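Local coordinates for small ribosomal subunit protein uS8 (Aquifex aeolicus, PDB 3RF2) that binds 16S rRNA very tightly, probably in its central domain, where it would help coordinate assembly of the 30S subunit platform, at residues A8-A13 with K31-I36; V39-K42 with Q47-E50. All coordinates share one frame; numbering follows the deposited sequence.

Contact 1 of 2, residues A8-A13 with K31-I36; sequences ADMFSA and KLKERI. With SO4 (sulfate ion), chain B.
Met-10 runs out from helix 6-19 and lays its sulfur against the aliphatic part of Lys-33. SD sits 3.5 Å from CG of Lys-33 and equally near CD, so the thioether meets methylene groups rather than the ammonium end. The two chains run antiparallel where they meet, so the sulfur of one lies against the middle of the other. With chi1 at -175° and chi2 also extended, Met-10 reaches straight across; the bend at chi3 (86°) then turns its methyl toward Ile-36, where CE comes to 4.1 Å from CG2. That same CG2 lies at the edge of the Phe-11 ring, near its plane, with Phe-11 CE1 4.4 Å from Ile-36 CG2. No hydrogen bond crosses between the two segments, and all four touching residues are buried.

Lys-33 changes character along its length. Beyond the methylenes its chain bends at chi3, and NZ donates to O1 of a sulfate ion at 2.9 Å, as well as to the backbone oxygen of Pro-28. The sulfate probably comes from the crystallisation liquor. Further out, Ile-7 rests on Leu-32 and Ile-36, while Ala-165 and Ile-113 of the C-terminal sheet back Phe-11.

The axes of segments 8-13 and 31-36 approach to 11.6 Å and cross at -48°, a wide spacing that long side chains bridge. This is buried helix-helix packing, made by Met-10, Phe-11, Ile-36 and the aliphatic part of Lys-33, close to the centre of the chain; it joins the first two helices of the S8 fold and sets them against strands of the C-terminal part.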
ATOM      1  N   ALA A   8       1.043   1.890   8.929  1.00 49.25           N
ATOM      2  CA  ALA A   8       2.387   2.454   8.951  1.00 49.04           C
ATOM      3  C   ALA A   8       3.446   1.390   8.653  1.00 49.95           C
ATOM      4  O   ALA A   8       4.440   1.660   7.990  1.00 50.99           O
ATOM      5  CB  ALA A   8       2.666   3.134  10.297  1.00 48.84           C
ATOM      6  N   ASP A   9       3.236   0.178   9.146  1.00 49.63           N
ATOM      7  CA  ASP A   9       4.228  -0.878   8.959  1.00 49.86           C
ATOM      8  C   ASP A   9       4.273  -1.373   7.499  1.00 47.66           C
ATOM      9  O   ASP A   9       5.316  -1.797   7.003  1.00 51.77           O
ATOM     10  CB  ASP A   9       3.992  -2.013   9.962  1.00 54.97           C
ATOM     11  CG  ASP A   9       4.140  -1.548  11.419  1.00 65.63           C
ATOM     12  OD1 ASP A   9       5.079  -0.773  11.719  1.00 67.03           O
ATOM     13  OD2 ASP A   9       3.308  -1.948  12.264  1.00 70.05           O
ATOM     14  N   MET A  10       3.136  -1.289   6.817  1.00 40.14           N
ATOM     15  CA  MET A  10       3.069  -1.540   5.382  1.00 42.00           C
ATOM     16  C   MET A  10       3.891  -0.519   4.589  1.00 44.69           C
ATOM     17  O   MET A  10       4.554  -0.871   3.606  1.00 47.01           O
ATOM     18  CB  MET A  10       1.609  -1.517   4.905  1.00 40.41           C
ATOM     19  CG  MET A  10       1.412  -1.881   3.439  1.00 41.02           C
ATOM     20  SD  MET A  10      -0.312  -1.829   2.881  1.00 43.94           S
ATOM     21  CE  MET A  10      -0.499  -0.093   2.450  1.00 39.21           C
ATOM     22  N   PHE A  11       3.835   0.748   4.999  1.00 41.46           N
ATOM     23  CA  PHE A  11       4.538   1.788   4.252  1.00 38.59           C
ATOM     24  C   PHE A  11       6.027   1.497   4.308  1.00 38.83           C
ATOM     25  O   PHE A  11       6.725   1.594   3.294  1.00 34.28           O
ATOM     26  CB  PHE A  11       4.237   3.178   4.800  1.00 39.06           C
ATOM     27  CG  PHE A  11       2.845   3.652   4.511  1.00 39.89           C
ATOM     28  CD1 PHE A  11       2.081   3.037   3.533  1.00 40.55           C
ATOM     29  CD2 PHE A  11       2.296   4.714   5.224  1.00 40.04           C
ATOM     30  CE1 PHE A  11       0.789   3.470   3.258  1.00 38.67           C
ATOM     31  CE2 PHE A  11       1.012   5.153   4.962  1.00 37.30           C
ATOM     32  CZ  PHE A  11       0.254   4.525   3.978  1.00 36.73           C
ATOM     33  N   SER A  12       6.492   1.116   5.496  1.00 42.11           N
ATOM     34  CA  SER A  12       7.888   0.737   5.727  1.00 45.92           C
ATOM     35  C   SER A  12       8.349  -0.417   4.838  1.00 47.04           C
ATOM     36  O   SER A  12       9.342  -0.292   4.121  1.00 49.45           O
ATOM     37  CB  SER A  12       8.115   0.364   7.196  1.00 44.08           C
ATOM     38  OG  SER A  12       8.468   1.518   7.944  1.00 47.81           O
ATOM     39  N   ALA A  13       7.646  -1.543   4.919  1.00 45.91           N
ATOM     40  CA  ALA A  13       7.910  -2.679   4.038  1.00 45.36           C
ATOM     41  C   ALA A  13       8.009  -2.236   2.565  1.00 43.69           C
ATOM     42  O   ALA A  13       8.957  -2.579   1.845  1.00 40.83           O
ATOM     43  CB  ALA A  13       6.818  -3.735   4.203  1.00 42.64           C
ATOM     44  N   LYS A  31      -8.795  -4.516   5.255  1.00 49.85           N
ATOM     45  CA  LYS A  31      -9.695  -3.919   4.260  1.00 49.98           C
ATOM     46  C   LYS A  31      -9.326  -2.466   3.975  1.00 51.40           C
ATOM     47  O   LYS A  31      -9.491  -1.964   2.858  1.00 52.44           O
ATOM     48  CB  LYS A  31     -11.159  -4.008   4.684  1.00 54.36           C
ATOM     49  CG  LYS A  31     -12.155  -3.351   3.705  1.00 60.70           C
ATOM     50  CD  LYS A  31     -12.071  -3.951   2.291  1.00 68.02           C
ATOM     51  CE  LYS A  31     -13.404  -3.869   1.525  1.00 71.72           C
ATOM     52  NZ  LYS A  31     -14.469  -4.772   2.082  1.00 72.89           N
ATOM     53  N   LEU A  32      -8.841  -1.793   5.006  1.00 47.23           N
ATOM     54  CA  LEU A  32      -8.305  -0.450   4.869  1.00 44.65           C
ATOM     55  C   LEU A  32      -7.074  -0.455   3.961  1.00 42.30           C
ATOM     56  O   LEU A  32      -6.972   0.357   3.053  1.00 46.28           O
ATOM     57  CB  LEU A  32      -7.943   0.114   6.245  1.00 36.87           C
ATOM     58  CG  LEU A  32      -7.409   1.541   6.201  1.00 34.40           C
ATOM     59  CD1 LEU A  32      -8.273   2.364   5.273  1.00 29.77           C
ATOM     60  CD2 LEU A  32      -7.389   2.161   7.610  1.00 40.53           C
ATOM     61  N   LYS A  33      -6.141  -1.362   4.228  1.00 43.00           N
ATOM     62  CA  LYS A  33      -4.942  -1.512   3.408  1.00 43.40           C
ATOM     63  C   LYS A  33      -5.292  -1.739   1.932  1.00 39.75           C
ATOM     64  O   LYS A  33      -4.679  -1.182   1.031  1.00 40.22           O
ATOM     65  CB  LYS A  33      -4.075  -2.663   3.938  1.00 43.48           C
ATOM     66  CG  LYS A  33      -3.054  -2.226   4.977  1.00 42.50           C
ATOM     67  CD  LYS A  33      -2.177  -3.375   5.454  1.00 41.59           C
ATOM     68  CE  LYS A  33      -2.412  -3.668   6.941  1.00 42.81           C
ATOM     69  NZ  LYS A  33      -1.765  -4.935   7.371  1.00 41.31           N
ATOM     70  N   GLU A  34      -6.299  -2.564   1.701  1.00 35.99           N
ATOM     71  CA  GLU A  34      -6.784  -2.817   0.369  1.00 40.63           C
ATOM     72  C   GLU A  34      -7.315  -1.570  -0.314  1.00 40.15           C
ATOM     73  O   GLU A  34      -7.059  -1.377  -1.499  1.00 36.28           O
ATOM     74  CB  GLU A  34      -7.863  -3.904   0.384  1.00 45.42           C
ATOM     75  CG  GLU A  34      -7.365  -5.255   0.864  1.00 48.75           C
ATOM     76  CD  GLU A  34      -8.377  -6.361   0.590  1.00 55.33           C
ATOM     77  OE1 GLU A  34      -9.566  -6.038   0.346  1.00 57.60           O
ATOM     78  OE2 GLU A  34      -7.973  -7.545   0.595  1.00 53.76           O
ATOM     79  N   ARG A  35      -8.076  -0.740   0.399  1.00 41.15           N
ATOM     80  CA  ARG A  35      -8.592   0.481  -0.213  1.00 42.04           C
ATOM     81  C   ARG A  35      -7.454   1.428  -0.488  1.00 38.16           C
ATOM     82  O   ARG A  35      -7.506   2.202  -1.437  1.00 37.31           O
ATOM     83  CB  ARG A  35      -9.649   1.169   0.645  1.00 48.08           C
ATOM     84  CG  ARG A  35     -11.047   0.618   0.447  1.00 58.69           C
ATOM     85  CD  ARG A  35     -12.096   1.538   1.045  1.00 65.60           C
ATOM     86  NE  ARG A  35     -13.409   0.900   1.111  1.00 68.53           N
ATOM     87  CZ  ARG A  35     -13.765   0.043   2.061  1.00 69.36           C
ATOM     88  NH1 ARG A  35     -12.899  -0.278   3.011  1.00 66.33           N
ATOM     89  NH2 ARG A  35     -14.977  -0.500   2.056  1.00 74.04           N
ATOM     90  N   ILE A  36      -6.429   1.366   0.353  1.00 34.97           N
ATOM     91  CA  ILE A  36      -5.256   2.229   0.184  1.00 34.20           C
ATOM     92  C   ILE A  36      -4.440   1.817  -1.044  1.00 29.03           C
ATOM     93  O   ILE A  36      -4.095   2.649  -1.871  1.00 30.58           O
ATOM     94  CB  ILE A  36      -4.360   2.217   1.427  1.00 31.32           C
ATOM     95  CG1 ILE A  36      -5.059   2.941   2.586  1.00 31.24           C
ATOM     96  CG2 ILE A  36      -3.026   2.904   1.130  1.00 25.00           C
ATOM     97  CD1 ILE A  36      -4.328   2.788   3.895  1.00 27.52           C
TER
HETATM   98  S   SO4 B 169      -1.670  -6.728  10.863  1.00 84.15           S
HETATM   99  O1  SO4 B 169      -1.120  -5.634  10.065  1.00 85.56           O
HETATM  100  O2  SO4 B 169      -1.476  -6.434  12.280  1.00 83.89           O
HETATM  101  O3  SO4 B 169      -0.957  -7.961  10.540  1.00 85.49           O
HETATM  102  O4  SO4 B 169      -3.094  -6.870  10.564  1.00 81.17           O

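Contact 2 of 2, residues V39-K42 with Q47-E50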
ATOM      1  N   VAL A  39      -6.056   2.917  -4.170  1.00 27.01           N
ATOM      2  CA  VAL A  39      -5.680   4.287  -4.513  1.00 30.39           C
ATOM      3  C   VAL A  39      -4.298   4.329  -5.165  1.00 31.28           C
ATOM      4  O   VAL A  39      -4.092   4.996  -6.179  1.00 31.81           O
ATOM      5  CB  VAL A  39      -5.629   5.215  -3.287  1.00 31.49           C
ATOM      6  CG1 VAL A  39      -5.297   6.652  -3.735  1.00 28.01           C
ATOM      7  CG2 VAL A  39      -6.947   5.147  -2.489  1.00 32.43           C
ATOM      8  N   LEU A  40      -3.346   3.629  -4.559  1.00 31.54           N
ATOM      9  CA  LEU A  40      -1.969   3.654  -5.040  1.00 29.11           C
ATOM     10  C   LEU A  40      -1.873   3.117  -6.480  1.00 27.57           C
ATOM     11  O   LEU A  40      -1.134   3.659  -7.306  1.00 26.84           O
ATOM     12  CB  LEU A  40      -1.057   2.858  -4.099  1.00 28.00           C
ATOM     13  CG  LEU A  40      -0.725   3.439  -2.720  1.00 27.48           C
ATOM     14  CD1 LEU A  40       0.179   2.494  -1.961  1.00 22.53           C
ATOM     15  CD2 LEU A  40      -0.038   4.783  -2.869  1.00 24.39           C
ATOM     16  N   LYS A  41      -2.625   2.062  -6.767  1.00 24.39           N
ATOM     17  CA  LYS A  41      -2.673   1.477  -8.110  1.00 28.99           C
ATOM     18  C   LYS A  41      -3.326   2.428  -9.114  1.00 34.69           C
ATOM     19  O   LYS A  41      -2.827   2.650 -10.220  1.00 33.20           O
ATOM     20  CB  LYS A  41      -3.467   0.182  -8.092  1.00 27.73           C
ATOM     21  CG  LYS A  41      -3.457  -0.557  -9.436  1.00 29.41           C
ATOM     22  CD  LYS A  41      -4.512  -1.635  -9.413  1.00 31.82           C
ATOM     23  CE  LYS A  41      -4.500  -2.462 -10.695  1.00 38.44           C
ATOM     24  NZ  LYS A  41      -5.364  -3.671 -10.539  1.00 42.52           N
ATOM     25  N   LYS A  42      -4.457   2.988  -8.707  1.00 37.11           N
ATOM     26  CA  LYS A  42      -5.186   3.929  -9.530  1.00 39.72           C
ATOM     27  C   LYS A  42      -4.332   5.156  -9.873  1.00 36.21           C
ATOM     28  O   LYS A  42      -4.448   5.702 -10.965  1.00 32.07           O
ATOM     29  CB  LYS A  42      -6.469   4.349  -8.807  1.00 50.26           C
ATOM     30  CG  LYS A  42      -7.306   5.360  -9.568  1.00 58.66           C
ATOM     31  CD  LYS A  42      -8.498   5.848  -8.747  1.00 63.62           C
ATOM     32  CE  LYS A  42      -9.190   7.021  -9.430  1.00 66.16           C
ATOM     33  NZ  LYS A  42      -8.237   8.149  -9.650  1.00 68.29           N
ATOM     34  N   GLN A  47       2.275  -1.003  -9.376  1.00 23.16           N
ATOM     35  CA  GLN A  47       1.850  -1.650 -10.606  1.00 23.69           C
ATOM     36  C   GLN A  47       0.521  -2.398 -10.429  1.00 33.96           C
ATOM     37  O   GLN A  47      -0.357  -2.351 -11.292  1.00 34.57           O
ATOM     38  CB  GLN A  47       2.943  -2.604 -11.102  1.00 28.08           C
ATOM     39  CG  GLN A  47       2.635  -3.300 -12.427  1.00 34.09           C
ATOM     40  CD  GLN A  47       2.552  -2.314 -13.587  1.00 42.82           C
ATOM     41  OE1 GLN A  47       3.334  -1.362 -13.663  1.00 43.62           O
ATOM     42  NE2 GLN A  47       1.598  -2.532 -14.489  1.00 45.99           N
ATOM     43  N   ASP A  48       0.383  -3.097  -9.309  1.00 34.54           N
ATOM     44  CA  ASP A  48      -0.817  -3.891  -9.060  1.00 33.20           C
ATOM     45  C   ASP A  48      -0.674  -4.497  -7.678  1.00 33.39           C
ATOM     46  O   ASP A  48       0.371  -4.351  -7.032  1.00 29.30           O
ATOM     47  CB  ASP A  48      -0.955  -4.991 -10.105  1.00 33.81           C
ATOM     48  CG  ASP A  48      -2.427  -5.381 -10.394  1.00 53.24           C
ATOM     49  OD1 ASP A  48      -3.337  -5.167  -9.551  1.00 46.90           O
ATOM     50  OD2 ASP A  48      -2.670  -5.927 -11.491  1.00 55.82           O
ATOM     51  N   TRP A  49      -1.736  -5.143  -7.215  1.00 32.37           N
ATOM     52  CA  TRP A  49      -1.695  -5.896  -5.977  1.00 33.28           C
ATOM     53  C   TRP A  49      -2.726  -7.014  -6.074  1.00 35.80           C
ATOM     54  O   TRP A  49      -3.781  -6.842  -6.688  1.00 36.91           O
ATOM     55  CB  TRP A  49      -1.995  -5.002  -4.781  1.00 33.00           C
ATOM     56  CG  TRP A  49      -3.405  -4.509  -4.741  1.00 40.95           C
ATOM     57  CD1 TRP A  49      -3.892  -3.395  -5.341  1.00 45.22           C
ATOM     58  CD2 TRP A  49      -4.513  -5.112  -4.053  1.00 47.99           C
ATOM     59  NE1 TRP A  49      -5.234  -3.264  -5.083  1.00 49.17           N
ATOM     60  CE2 TRP A  49      -5.641  -4.303  -4.289  1.00 47.94           C
ATOM     61  CE3 TRP A  49      -4.663  -6.268  -3.266  1.00 49.36           C
ATOM     62  CZ2 TRP A  49      -6.900  -4.601  -3.770  1.00 51.85           C
ATOM     63  CZ3 TRP A  49      -5.917  -6.564  -2.743  1.00 49.68           C
ATOM     64  CH2 TRP A  49      -7.020  -5.736  -3.001  1.00 51.28           C
ATOM     65  N   GLU A  50      -2.421  -8.155  -5.476  1.00 40.67           N
ATOM     66  CA  GLU A  50      -3.319  -9.312  -5.526  1.00 46.49           C
ATOM     67  C   GLU A  50      -3.701  -9.804  -4.124  1.00 45.11           C
ATOM     68  O   GLU A  50      -2.840  -9.944  -3.271  1.00 40.82           O
ATOM     69  CB  GLU A  50      -2.641 -10.461  -6.273  1.00 48.01           C
ATOM     70  CG  GLU A  50      -2.737 -10.426  -7.797  1.00 53.71           C
ATOM     71  CD  GLU A  50      -1.818 -11.455  -8.434  1.00 56.42           C
ATOM     72  OE1 GLU A  50      -1.300 -12.304  -7.683  1.00 56.90           O
ATOM     73  OE2 GLU A  50      -1.588 -11.405  -9.665  1.00 59.93           O
TER
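Lys-41 leaves its helix with CG trans to the backbone N (chi1 -175°) and stays extended through every later torsion, which carries the ammonium group across to strand 46-51. Asp-48 starts out pointing away from the helix, but its chi1 of -150° brings the carboxylate back beside the lysine. The two side chains therefore run alongside one another in the same direction, and close a salt bridge with Lys-41 NZ 2.7 Å from Asp-48 OD1. The approach is from above the carboxylate, 50° out of its plane. OD2 is farther off, 3.6 Å from Lys-41 NZ, so the lysine engages OD1 and not OD2.

OD1 has a second donor: the backbone N of Trp-49, 2.8 Å from Asp-48 OD1, arrives on the anti side and from the opposite face of the plane. This local bond limits how the carboxylate can turn and helps position it for the lysine. Nearer the helix, Lys-41 CG passes 4.0 Å from the carbonyl O of Gln-47, and CD comes obliquely to the indole at 4.5 Å from Trp-49 CD1. The indole also packs on Leu-37 and on Ile-94 of the neighbouring strand.

Opposite Tyr-97 of strand 93-98 the strand carries two residues, Gln-47 and Asp-48, a classic beta bulge; the Gln-47 side chain itself bonds to Lys-99. At this surface contact, one carboxylate oxygen serves both a lysine and a main-chain N-H, so the salt bridge joins helix 31-43 to the bulged strand, and the two donors probably favour the charged form of Asp-48.

In the fold
From the N terminus, helix 6-19 leads into strand 24-28 and then into helix 31-43, whose first turns return to pack on it: contact 1 closes this loop of 17 residues between its segments. The same helix then runs on to contact 2, which closes a short loop with four residues between its segments, the connection between helix and strand being residues 44-45. The two closures follow in series, neither nesting nor crossing, with centres about 12 Å apart. Helix 31-43 is their common element, and Glu-34 CD touches Trp-49 CH2 at 3.9 Å, linking the two directly. Together they join helix 6-19, helix 31-43 and an outer strand of the three-stranded antiparallel sheet.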